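Chitinase (Chromobacterium violaceum, PDB 4TXG) probably binds chitin and hydrolyses its O-glycosidic bonds, as a family 18 chitinase that breaks this polysaccharide down. Local coordinates at residues Arg153-Gly158 against Arg456-Val461; Ala368-Ser373 against His446-Gly451; Phe391-Ser396 against Gly599-Glu604. All blocks are in the same frame, centred on the assembly; numbering follows the deposited sequence.

Contact 1 (Arg153-Gly158 against Arg456-Val461); sequences RRRIIG and RVNMGV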
loop_
_atom_site.group_PDB
_atom_site.type_symbol
_atom_site.label_atom_id
_atom_site.label_comp_id
_atom_site.label_asym_id
_atom_site.label_seq_id
_atom_site.Cartn_x
_atom_site.Cartn_y
_atom_site.Cartn_z
ATOM N N ARG A 153 -19.600 3.082 -3.498
ATOM C CA ARG A 153 -19.453 1.646 -3.267
ATOM C C ARG A 153 -18.015 1.255 -2.902
ATOM O O ARG A 153 -17.774 0.199 -2.317
ATOM C CB ARG A 153 -19.904 0.896 -4.529
ATOM C CG ARG A 153 -19.733 -0.628 -4.531
ATOM C CD ARG A 153 -20.399 -1.253 -5.768
ATOM N NE ARG A 153 -19.888 -0.716 -7.035
ATOM C CZ ARG A 153 -20.479 0.237 -7.749
ATOM N NH1 ARG A 153 -21.617 0.777 -7.334
ATOM N NH2 ARG A 153 -19.932 0.653 -8.888
ATOM N N ARG A 154 -17.066 2.109 -3.274
ATOM C CA ARG A 154 -15.642 1.828 -3.089
ATOM C C ARG A 154 -14.952 2.956 -2.354
ATOM O O ARG A 154 -15.329 4.115 -2.511
ATOM C CB ARG A 154 -14.938 1.641 -4.439
ATOM C CG ARG A 154 -15.577 0.613 -5.347
ATOM C CD ARG A 154 -15.321 -0.820 -4.884
ATOM N NE ARG A 154 -16.188 -1.730 -5.634
ATOM C CZ ARG A 154 -16.701 -2.850 -5.145
ATOM N NH1 ARG A 154 -16.390 -3.245 -3.903
ATOM N NH2 ARG A 154 -17.519 -3.572 -5.898
ATOM N N ARG A 155 -13.910 2.637 -1.591
ATOM C CA ARG A 155 -13.078 3.704 -1.056
ATOM C C ARG A 155 -12.412 4.435 -2.215
ATOM O O ARG A 155 -12.050 3.825 -3.218
ATOM C CB ARG A 155 -12.025 3.166 -0.098
ATOM C CG ARG A 155 -12.606 2.457 1.107
ATOM C CD ARG A 155 -11.543 2.226 2.170
ATOM N NE ARG A 155 -12.064 1.381 3.236
ATOM C CZ ARG A 155 -12.035 0.056 3.196
ATOM N NH1 ARG A 155 -11.490 -0.552 2.145
ATOM N NH2 ARG A 155 -12.541 -0.655 4.205
ATOM N N ILE A 156 -12.290 5.748 -2.065
ATOM C CA ILE A 156 -11.582 6.598 -3.003
ATOM C C ILE A 156 -10.692 7.464 -2.132
ATOM O O ILE A 156 -11.147 8.421 -1.499
ATOM C CB ILE A 156 -12.538 7.446 -3.867
ATOM C CG1 ILE A 156 -13.465 6.536 -4.672
ATOM C CG2 ILE A 156 -11.746 8.381 -4.789
ATOM C CD1 ILE A 156 -14.569 7.294 -5.422
ATOM N N ILE A 157 -9.430 7.068 -2.053
ATOM C CA ILE A 157 -8.507 7.620 -1.069
ATOM C C ILE A 157 -7.448 8.467 -1.746
ATOM O O ILE A 157 -6.641 7.957 -2.512
ATOM C CB ILE A 157 -7.823 6.497 -0.279
ATOM C CG1 ILE A 157 -8.874 5.588 0.364
ATOM C CG2 ILE A 157 -6.874 7.055 0.768
ATOM C CD1 ILE A 157 -8.443 4.121 0.394
ATOM N N GLY A 158 -7.444 9.763 -1.458
ATOM C CA GLY A 158 -6.486 10.649 -2.095
ATOM C C GLY A 158 -5.407 11.099 -1.135
ATOM O O GLY A 158 -5.708 11.519 -0.014
ATOM N N ARG A 456 -10.935 -5.052 2.804
ATOM C CA ARG A 456 -9.911 -4.334 3.560
ATOM C C ARG A 456 -8.667 -4.080 2.717
ATOM O O ARG A 456 -7.610 -3.765 3.251
ATOM C CB ARG A 456 -9.554 -5.104 4.855
ATOM C CG ARG A 456 -10.702 -5.038 5.886
ATOM C CD ARG A 456 -10.540 -5.953 7.106
ATOM N NE ARG A 456 -9.288 -5.726 7.820
ATOM C CZ ARG A 456 -8.580 -6.703 8.376
ATOM N NH1 ARG A 456 -9.025 -7.954 8.308
ATOM N NH2 ARG A 456 -7.431 -6.441 8.992
ATOM N N VAL A 457 -8.807 -4.196 1.397
ATOM C CA VAL A 457 -7.703 -3.897 0.483
ATOM C C VAL A 457 -8.087 -2.780 -0.488
ATOM O O VAL A 457 -9.160 -2.831 -1.088
ATOM C CB VAL A 457 -7.290 -5.141 -0.342
ATOM C CG1 VAL A 457 -6.117 -4.814 -1.263
ATOM C CG2 VAL A 457 -6.930 -6.312 0.585
ATOM N N ASN A 458 -7.221 -1.782 -0.639
ATOM C CA ASN A 458 -7.397 -0.760 -1.677
ATOM C C ASN A 458 -6.148 -0.702 -2.540
ATOM O O ASN A 458 -5.036 -0.749 -2.022
ATOM C CB ASN A 458 -7.682 0.604 -1.057
ATOM C CG ASN A 458 -8.738 0.522 0.029
ATOM O OD1 ASN A 458 -9.931 0.463 -0.246
ATOM N ND2 ASN A 458 -8.295 0.473 1.269
ATOM N N MET A 459 -6.323 -0.603 -3.853
ATOM C CA MET A 459 -5.173 -0.619 -4.749
ATOM C C MET A 459 -4.796 0.789 -5.195
ATOM O O MET A 459 -5.668 1.590 -5.544
ATOM C CB MET A 459 -5.468 -1.502 -5.965
ATOM C CG MET A 459 -5.827 -2.938 -5.586
ATOM S SD MET A 459 -4.664 -3.738 -4.466
ATOM C CE MET A 459 -3.167 -3.745 -5.454
ATOM N N GLY A 460 -3.496 1.085 -5.191
ATOM C CA GLY A 460 -3.026 2.414 -5.556
ATOM C C GLY A 460 -2.823 2.612 -7.051
ATOM O O GLY A 460 -2.424 1.696 -7.762
ATOM N N VAL A 461 -3.088 3.830 -7.518
ATOM C CA VAL A 461 -2.757 4.239 -8.879
ATOM C C VAL A 461 -2.035 5.584 -8.822
ATOM O O VAL A 461 -2.247 6.368 -7.882
ATOM C CB VAL A 461 -4.011 4.379 -9.772
ATOM C CG1 VAL A 461 -4.741 3.048 -9.893
ATOM C CG2 VAL A 461 -4.941 5.474 -9.237
#
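Arg155 and Asn458 mark the nearest backbone approach of 153-158 and 456-461, with their CA atoms 7.3 Å apart, because strand 599-603 runs between these two strands and is parallel to both. What bridges the gap is an amide set against a guanidinium. Arg155 NH1 donates to Asn458 OD1 at 3.0 Å with an N-H...O angle of 159°. The acceptor lies in the guanidinium plane, at its edge; the guanidinium and amide planes are 89° apart, and NH1 approaches the oxygen from the side, C=O...N 110°, tilted somewhat from the carbonyl plane. The extended chain of Arg155 from CG to NE runs past the amide, and its CD passes 3.4 Å from Asn458 OD1. Ile157 crosses the Asn458 side chain at about a right angle, setting CD1 3.6 Å from Asn458 CG. Both polar groups are buried and have further partners: Arg155 NE forms a salt bridge with Glu146, NH1 also reaches Ser455 O, and Asn458 ND2 binds Val392 O. Inward-pointing residues from alternate strands, meeting over the strand that separates them with Phe391 and Asn393 close by, form the layered interior of a (beta/alpha)8 barrel, the TIM-barrel fold of family 18.

Contact 2 (Ala368-Ser373 against His446-Gly451); sequences AAVPAS and HYYRGG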
loop_
_atom_site.group_PDB
_atom_site.type_symbol
_atom_site.label_atom_id
_atom_site.label_comp_id
_atom_site.label_asym_id
_atom_site.label_seq_id
_atom_site.Cartn_x
_atom_site.Cartn_y
_atom_site.Cartn_z
ATOM N N ALA A 368 -2.295 1.332 6.495
ATOM C CA ALA A 368 -0.892 1.344 6.132
ATOM C C ALA A 368 -0.739 1.390 4.632
ATOM O O ALA A 368 -1.511 0.780 3.902
ATOM C CB ALA A 368 -0.168 0.112 6.705
ATOM N N ALA A 369 0.249 2.152 4.190
ATOM C CA ALA A 369 0.698 2.106 2.802
ATOM C C ALA A 369 1.709 0.974 2.723
ATOM O O ALA A 369 2.738 0.999 3.419
ATOM C CB ALA A 369 1.309 3.428 2.388
ATOM N N VAL A 370 1.404 -0.024 1.898
ATOM C CA VAL A 370 2.126 -1.291 1.912
ATOM C C VAL A 370 2.686 -1.580 0.518
ATOM O O VAL A 370 2.109 -1.160 -0.486
ATOM C CB VAL A 370 1.210 -2.454 2.390
ATOM C CG1 VAL A 370 0.750 -2.228 3.828
ATOM C CG2 VAL A 370 -0.002 -2.617 1.470
ATOM N N PRO A 371 3.833 -2.272 0.451
ATOM C CA PRO A 371 4.485 -2.430 -0.851
ATOM C C PRO A 371 3.754 -3.397 -1.787
ATOM O O PRO A 371 3.141 -4.368 -1.339
ATOM C CB PRO A 371 5.881 -2.964 -0.483
ATOM C CG PRO A 371 5.695 -3.629 0.851
ATOM C CD PRO A 371 4.647 -2.800 1.561
ATOM N N ALA A 372 3.808 -3.114 -3.085
ATOM C CA ALA A 372 3.303 -4.063 -4.083
ATOM C C ALA A 372 4.410 -5.012 -4.545
ATOM O O ALA A 372 4.137 -6.085 -5.090
ATOM C CB ALA A 372 2.714 -3.317 -5.292
ATOM N N SER A 373 5.658 -4.614 -4.308
ATOM C CA SER A 373 6.839 -5.348 -4.793
ATOM C C SER A 373 7.023 -6.743 -4.195
ATOM O O SER A 373 7.185 -6.890 -2.986
ATOM C CB SER A 373 8.105 -4.536 -4.514
ATOM O OG SER A 373 9.253 -5.313 -4.770
ATOM N N HIS A 446 -3.668 -9.936 -5.059
ATOM C CA HIS A 446 -3.852 -11.332 -4.691
ATOM C C HIS A 446 -2.921 -11.750 -3.561
ATOM O O HIS A 446 -3.287 -12.605 -2.742
ATOM C CB HIS A 446 -3.683 -12.218 -5.922
ATOM C CG HIS A 446 -4.918 -12.253 -6.766
ATOM N ND1 HIS A 446 -6.094 -12.803 -6.311
ATOM C CD2 HIS A 446 -5.180 -11.741 -7.992
ATOM C CE1 HIS A 446 -7.028 -12.665 -7.241
ATOM N NE2 HIS A 446 -6.499 -12.033 -8.270
ATOM N N TYR A 447 -1.749 -11.127 -3.481
ATOM C CA TYR A 447 -0.885 -11.347 -2.325
ATOM C C TYR A 447 -1.625 -10.960 -1.033
ATOM O O TYR A 447 -1.669 -11.732 -0.069
ATOM C CB TYR A 447 0.436 -10.544 -2.446
ATOM C CG TYR A 447 1.213 -10.515 -1.141
ATOM C CD1 TYR A 447 0.942 -9.553 -0.172
ATOM C CD2 TYR A 447 2.186 -11.476 -0.857
ATOM C CE1 TYR A 447 1.615 -9.542 1.032
ATOM C CE2 TYR A 447 2.867 -11.460 0.351
ATOM C CZ TYR A 447 2.570 -10.487 1.292
ATOM O OH TYR A 447 3.249 -10.447 2.513
ATOM N N TYR A 448 -2.198 -9.764 -1.011
ATOM C CA TYR A 448 -2.789 -9.261 0.233
ATOM C C TYR A 448 -4.061 -10.012 0.632
ATOM O O TYR A 448 -4.421 -10.031 1.810
ATOM C CB TYR A 448 -3.033 -7.741 0.131
ATOM C CG TYR A 448 -1.706 -7.025 0.321
ATOM C CD1 TYR A 448 -1.151 -6.895 1.585
ATOM C CD2 TYR A 448 -0.978 -6.546 -0.765
ATOM C CE1 TYR A 448 0.085 -6.297 1.778
ATOM C CE2 TYR A 448 0.268 -5.938 -0.582
ATOM C CZ TYR A 448 0.787 -5.813 0.694
ATOM O OH TYR A 448 2.024 -5.219 0.909
ATOM N N ARG A 449 -4.720 -10.668 -0.321
ATOM C CA ARG A 449 -5.896 -11.469 0.022
ATOM C C ARG A 449 -5.547 -12.703 0.848
ATOM O O ARG A 449 -6.435 -13.356 1.399
ATOM C CB ARG A 449 -6.645 -11.896 -1.239
ATOM C CG ARG A 449 -7.379 -10.748 -1.908
ATOM C CD ARG A 449 -8.579 -10.305 -1.052
ATOM N NE ARG A 449 -9.653 -11.283 -1.196
ATOM C CZ ARG A 449 -9.885 -12.258 -0.341
ATOM N NH1 ARG A 449 -9.143 -12.368 0.754
ATOM N NH2 ARG A 449 -10.862 -13.116 -0.568
ATOM N N GLY A 450 -4.265 -13.044 0.913
ATOM C CA GLY A 450 -3.849 -14.150 1.749
ATOM C C GLY A 450 -4.224 -13.905 3.198
ATOM O O GLY A 450 -4.590 -14.837 3.917
ATOM N N GLY A 451 -4.152 -12.645 3.627
ATOM C CA GLY A 451 -4.381 -12.315 5.028
ATOM C C GLY A 451 -5.467 -11.278 5.271
ATOM O O GLY A 451 -5.669 -10.857 6.411
#
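Tyr448, on helix 441-448, drives its phenol against the C-terminal part of strand 365-371, where Val370 and Pro371 receive it. This end of the contact is dense. Val370 and Tyr448 approach from opposite directions. With Val370 CG1 anti to the carbonyl carbon (chi1 -63°), CG2 falls between the backbone N and that carbon and faces the phenol, 3.4 Å from Tyr448 CZ, in an oblique approach to the ring. Val370 CB comes within 3.2 Å of Tyr448 OH. Pro371 lies across the side-chain direction of Tyr448, with its CD 3.6 Å from the same oxygen. Its carbonyl oxygen sits at the ring edge, near the ring plane, and accepts a hydrogen bond from Tyr448 OH at 2.7 Å. The hydroxyl lies in the carbonyl plane on a lone pair, with a C=O...O angle of 140°. One face of the Tyr448 ring is backed by its chain neighbour: Tyr447 CD1 stands 3.5 Å above the ring centre. Leu377 and Val394 also touch the Tyr448 side chain.

Packing thins in both directions along the chain. Ser373, partly exposed, turns from the helix and instead serves as N-cap of helix 374-377 through its OG and Leu376 N. On the other side Arg449 and Gly451 reach the partly exposed periphery, where the ion pair of Arg449 with Asp733 is long and weak. Firmer links there run from Tyr447 O to Ser764 OG and from Gly450 O to Ser767 OG, joining the barrel to the Chitinase C region.

The buried hydroxyl is thus satisfied as a donor. Pro371 N has no hydrogen to share, so within this contact the hydroxyl's hydrogen bond is to Pro371 O, and bond and packing together hold the phenol. This would probably favour the neutral phenol, since the hydroxyl must donate.

Contact 3 (Phe391-Ser396 against Gly599-Glu604); sequences FVNVMS and GVMFWE. With CS (cesium ion), chain D.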
loop_
_atom_site.group_PDB
_atom_site.type_symbol
_atom_site.label_atom_id
_atom_site.label_comp_id
_atom_site.label_asym_id
_atom_site.label_seq_id
_atom_site.Cartn_x
_atom_site.Cartn_y
_atom_site.Cartn_z
ATOM N N PHE A 391 -7.584 -1.165 7.004
ATOM C CA PHE A 391 -7.362 -1.541 5.614
ATOM C C PHE A 391 -5.957 -1.175 5.181
ATOM O O PHE A 391 -5.252 -0.448 5.891
ATOM C CB PHE A 391 -8.415 -0.915 4.666
ATOM C CG PHE A 391 -8.517 0.592 4.721
ATOM C CD1 PHE A 391 -7.630 1.392 4.017
ATOM C CD2 PHE A 391 -9.554 1.204 5.416
ATOM C CE1 PHE A 391 -7.750 2.780 4.026
ATOM C CE2 PHE A 391 -9.673 2.599 5.447
ATOM C CZ PHE A 391 -8.771 3.384 4.744
ATOM N N VAL A 392 -5.536 -1.705 4.035
ATOM C CA VAL A 392 -4.240 -1.337 3.480
ATOM C C VAL A 392 -4.426 -0.555 2.194
ATOM O O VAL A 392 -5.408 -0.732 1.496
ATOM C CB VAL A 392 -3.340 -2.566 3.199
ATOM C CG1 VAL A 392 -2.993 -3.268 4.510
ATOM C CG2 VAL A 392 -3.993 -3.539 2.223
ATOM N N ASN A 393 -3.470 0.327 1.920
ATOM C CA ASN A 393 -3.378 1.036 0.653
ATOM C C ASN A 393 -2.169 0.492 -0.068
ATOM O O ASN A 393 -1.033 0.789 0.316
ATOM C CB ASN A 393 -3.243 2.541 0.883
ATOM C CG ASN A 393 -4.440 3.119 1.606
ATOM O OD1 ASN A 393 -5.578 2.814 1.259
ATOM N ND2 ASN A 393 -4.191 3.916 2.633
ATOM N N VAL A 394 -2.401 -0.324 -1.089
ATOM C CA VAL A 394 -1.294 -1.029 -1.725
ATOM C C VAL A 394 -0.614 -0.102 -2.727
ATOM O O VAL A 394 -1.277 0.453 -3.604
ATOM C CB VAL A 394 -1.765 -2.314 -2.439
ATOM C CG1 VAL A 394 -0.566 -2.993 -3.115
ATOM C CG2 VAL A 394 -2.460 -3.262 -1.442
ATOM N N MET A 395 0.698 0.074 -2.593
ATOM C CA MET A 395 1.432 1.001 -3.449
ATOM C C MET A 395 1.798 0.303 -4.756
ATOM O O MET A 395 2.970 0.012 -5.043
ATOM C CB MET A 395 2.663 1.550 -2.719
ATOM C CG MET A 395 2.257 2.485 -1.576
ATOM S SD MET A 395 3.645 3.194 -0.654
ATOM C CE MET A 395 4.366 1.689 -0.014
ATOM N N SER A 396 0.752 0.017 -5.524
ATOM C CA SER A 396 0.863 -0.628 -6.827
ATOM C C SER A 396 1.195 0.407 -7.900
ATOM O O SER A 396 0.476 0.583 -8.883
ATOM C CB SER A 396 -0.432 -1.380 -7.158
ATOM O OG SER A 396 -1.578 -0.662 -6.722
ATOM N N GLY A 599 -11.373 -0.664 -2.628
ATOM C CA GLY A 599 -11.343 0.644 -3.251
ATOM C C GLY A 599 -10.017 0.972 -3.909
ATOM O O GLY A 599 -9.200 0.087 -4.169
ATOM N N VAL A 600 -9.836 2.260 -4.178
ATOM C CA VAL A 600 -8.703 2.769 -4.925
ATOM C C VAL A 600 -8.059 3.903 -4.142
ATOM O O VAL A 600 -8.757 4.736 -3.557
ATOM C CB VAL A 600 -9.131 3.276 -6.333
ATOM C CG1 VAL A 600 -7.962 3.920 -7.054
ATOM C CG2 VAL A 600 -9.714 2.138 -7.182
ATOM N N MET A 601 -6.727 3.916 -4.119
ATOM C CA MET A 601 -5.963 4.982 -3.497
ATOM C C MET A 601 -5.171 5.650 -4.626
ATOM O O MET A 601 -4.853 4.997 -5.607
ATOM C CB MET A 601 -5.055 4.411 -2.395
ATOM C CG MET A 601 -4.002 5.356 -1.841
ATOM S SD MET A 601 -2.511 5.314 -2.876
ATOM C CE MET A 601 -1.745 3.786 -2.307
ATOM N N PHE A 602 -4.880 6.943 -4.523
ATOM C CA PHE A 602 -4.005 7.543 -5.527
ATOM C C PHE A 602 -3.035 8.546 -4.914
ATOM O O PHE A 602 -3.347 9.229 -3.935
ATOM C CB PHE A 602 -4.833 8.197 -6.656
ATOM C CG PHE A 602 -5.910 9.120 -6.174
ATOM C CD1 PHE A 602 -5.641 10.459 -5.966
ATOM C CD2 PHE A 602 -7.191 8.654 -5.941
ATOM C CE1 PHE A 602 -6.632 11.321 -5.530
ATOM C CE2 PHE A 602 -8.188 9.517 -5.501
ATOM C CZ PHE A 602 -7.902 10.849 -5.295
ATOM N N TRP A 603 -1.829 8.568 -5.481
ATOM C CA TRP A 603 -0.819 9.570 -5.188
ATOM C C TRP A 603 -0.619 10.377 -6.464
ATOM O O TRP A 603 -0.274 9.773 -7.478
ATOM C CB TRP A 603 0.502 8.902 -4.786
ATOM C CG TRP A 603 1.564 9.893 -4.479
ATOM C CD1 TRP A 603 2.309 10.608 -5.377
ATOM C CD2 TRP A 603 1.974 10.322 -3.183
ATOM N NE1 TRP A 603 3.161 11.459 -4.713
ATOM C CE2 TRP A 603 2.985 11.292 -3.364
ATOM C CE3 TRP A 603 1.593 9.973 -1.878
ATOM C CZ2 TRP A 603 3.618 11.920 -2.290
ATOM C CZ3 TRP A 603 2.225 10.592 -0.820
ATOM C CH2 TRP A 603 3.225 11.556 -1.028
ATOM N N GLU A 604 -0.825 11.694 -6.474
ATOM C CA GLU A 604 -1.338 12.514 -5.379
ATOM C C GLU A 604 -2.426 13.413 -5.962
ATOM O O GLU A 604 -2.530 13.552 -7.182
ATOM C CB GLU A 604 -0.227 13.375 -4.762
ATOM C CG GLU A 604 0.482 14.219 -5.831
ATOM C CD GLU A 604 1.471 15.224 -5.273
ATOM O OE1 GLU A 604 2.698 15.010 -5.441
ATOM O OE2 GLU A 604 1.026 16.233 -4.690
HETATM CS CS CS D . 6.368 4.934 -2.138
HETATM O O HOH W 1 7.977 7.732 -3.214
HETATM O O HOH W 2 9.184 3.647 -2.390
HETATM O O HOH W 3 3.511 6.843 -2.267
HETATM O O HOH W 4 4.593 6.931 -0.193
HETATM O O HOH W 5 6.749 4.606 -4.790
#
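Val394 O is the polar atom on which several groups converge: Gly460 N probably donates to it at 2.8 Å, Ser396 N makes a weak bond to it, and Met601 CE rests 3.6 Å away. The weak bond closes an inverse gamma turn centred on Met395. The axes of 391-395 and 599-603 come within 7.3 Å at 51°, with strand 457-462 between them, and Met601 reaches across on the inner side of that strand. Its CG is anti to the backbone N (chi1 168°), after which bends at chi2 and chi3 carry the methyl back across to Asn393 and Val394. Met601 CE lies 3.7 Å from Asn393 CB and, more loosely, 4.3 Å from Met395 CG, while Met601 CG lies beside the Asn393 amide carbon.

Met395, whose CG meets the Met601 methyl, carries its SD on to a cesium ion 3.6 Å away. One water of the ion stands 3.6 Å above a face of Trp603, toward the rim, with Glu604 CB toward the rim of the opposite face and a cis peptide between the two residues.

One thioether thus packs in the barrel core, whereas the other joins five waters and the Glu314 carboxylate round a large cation, a long and probably weak contact. Glu314 sits at the position of the acid glutamate in the family 18 DxxDxDxE motif, so the ion probably marks the catalytic cleft.

How the contacts relate
All three contacts belong to one closed parallel barrel. Contacts 1 and 3 have centres 5 Å apart and both span a strand of its wall; they are tied together by the probable hydrogen bond from Ser396 OG to Gly460 O, 2.7 Å long. Contact 2 lies on the outer side of the wall, its centre 11 Å from contact 3 and 13 Å from contact 1. It joins contact 3 through the neighbouring strands, with Val370 O 2.8 Å from Met395 N, and meets contact 1 where Tyr448 packs on Val457. Contact 3 reaches the probable catalytic cleft directly, through the cesium ion that Met395 shares with Glu314; the Pro371 side chain of contact 2 is about 8 Å from that ion.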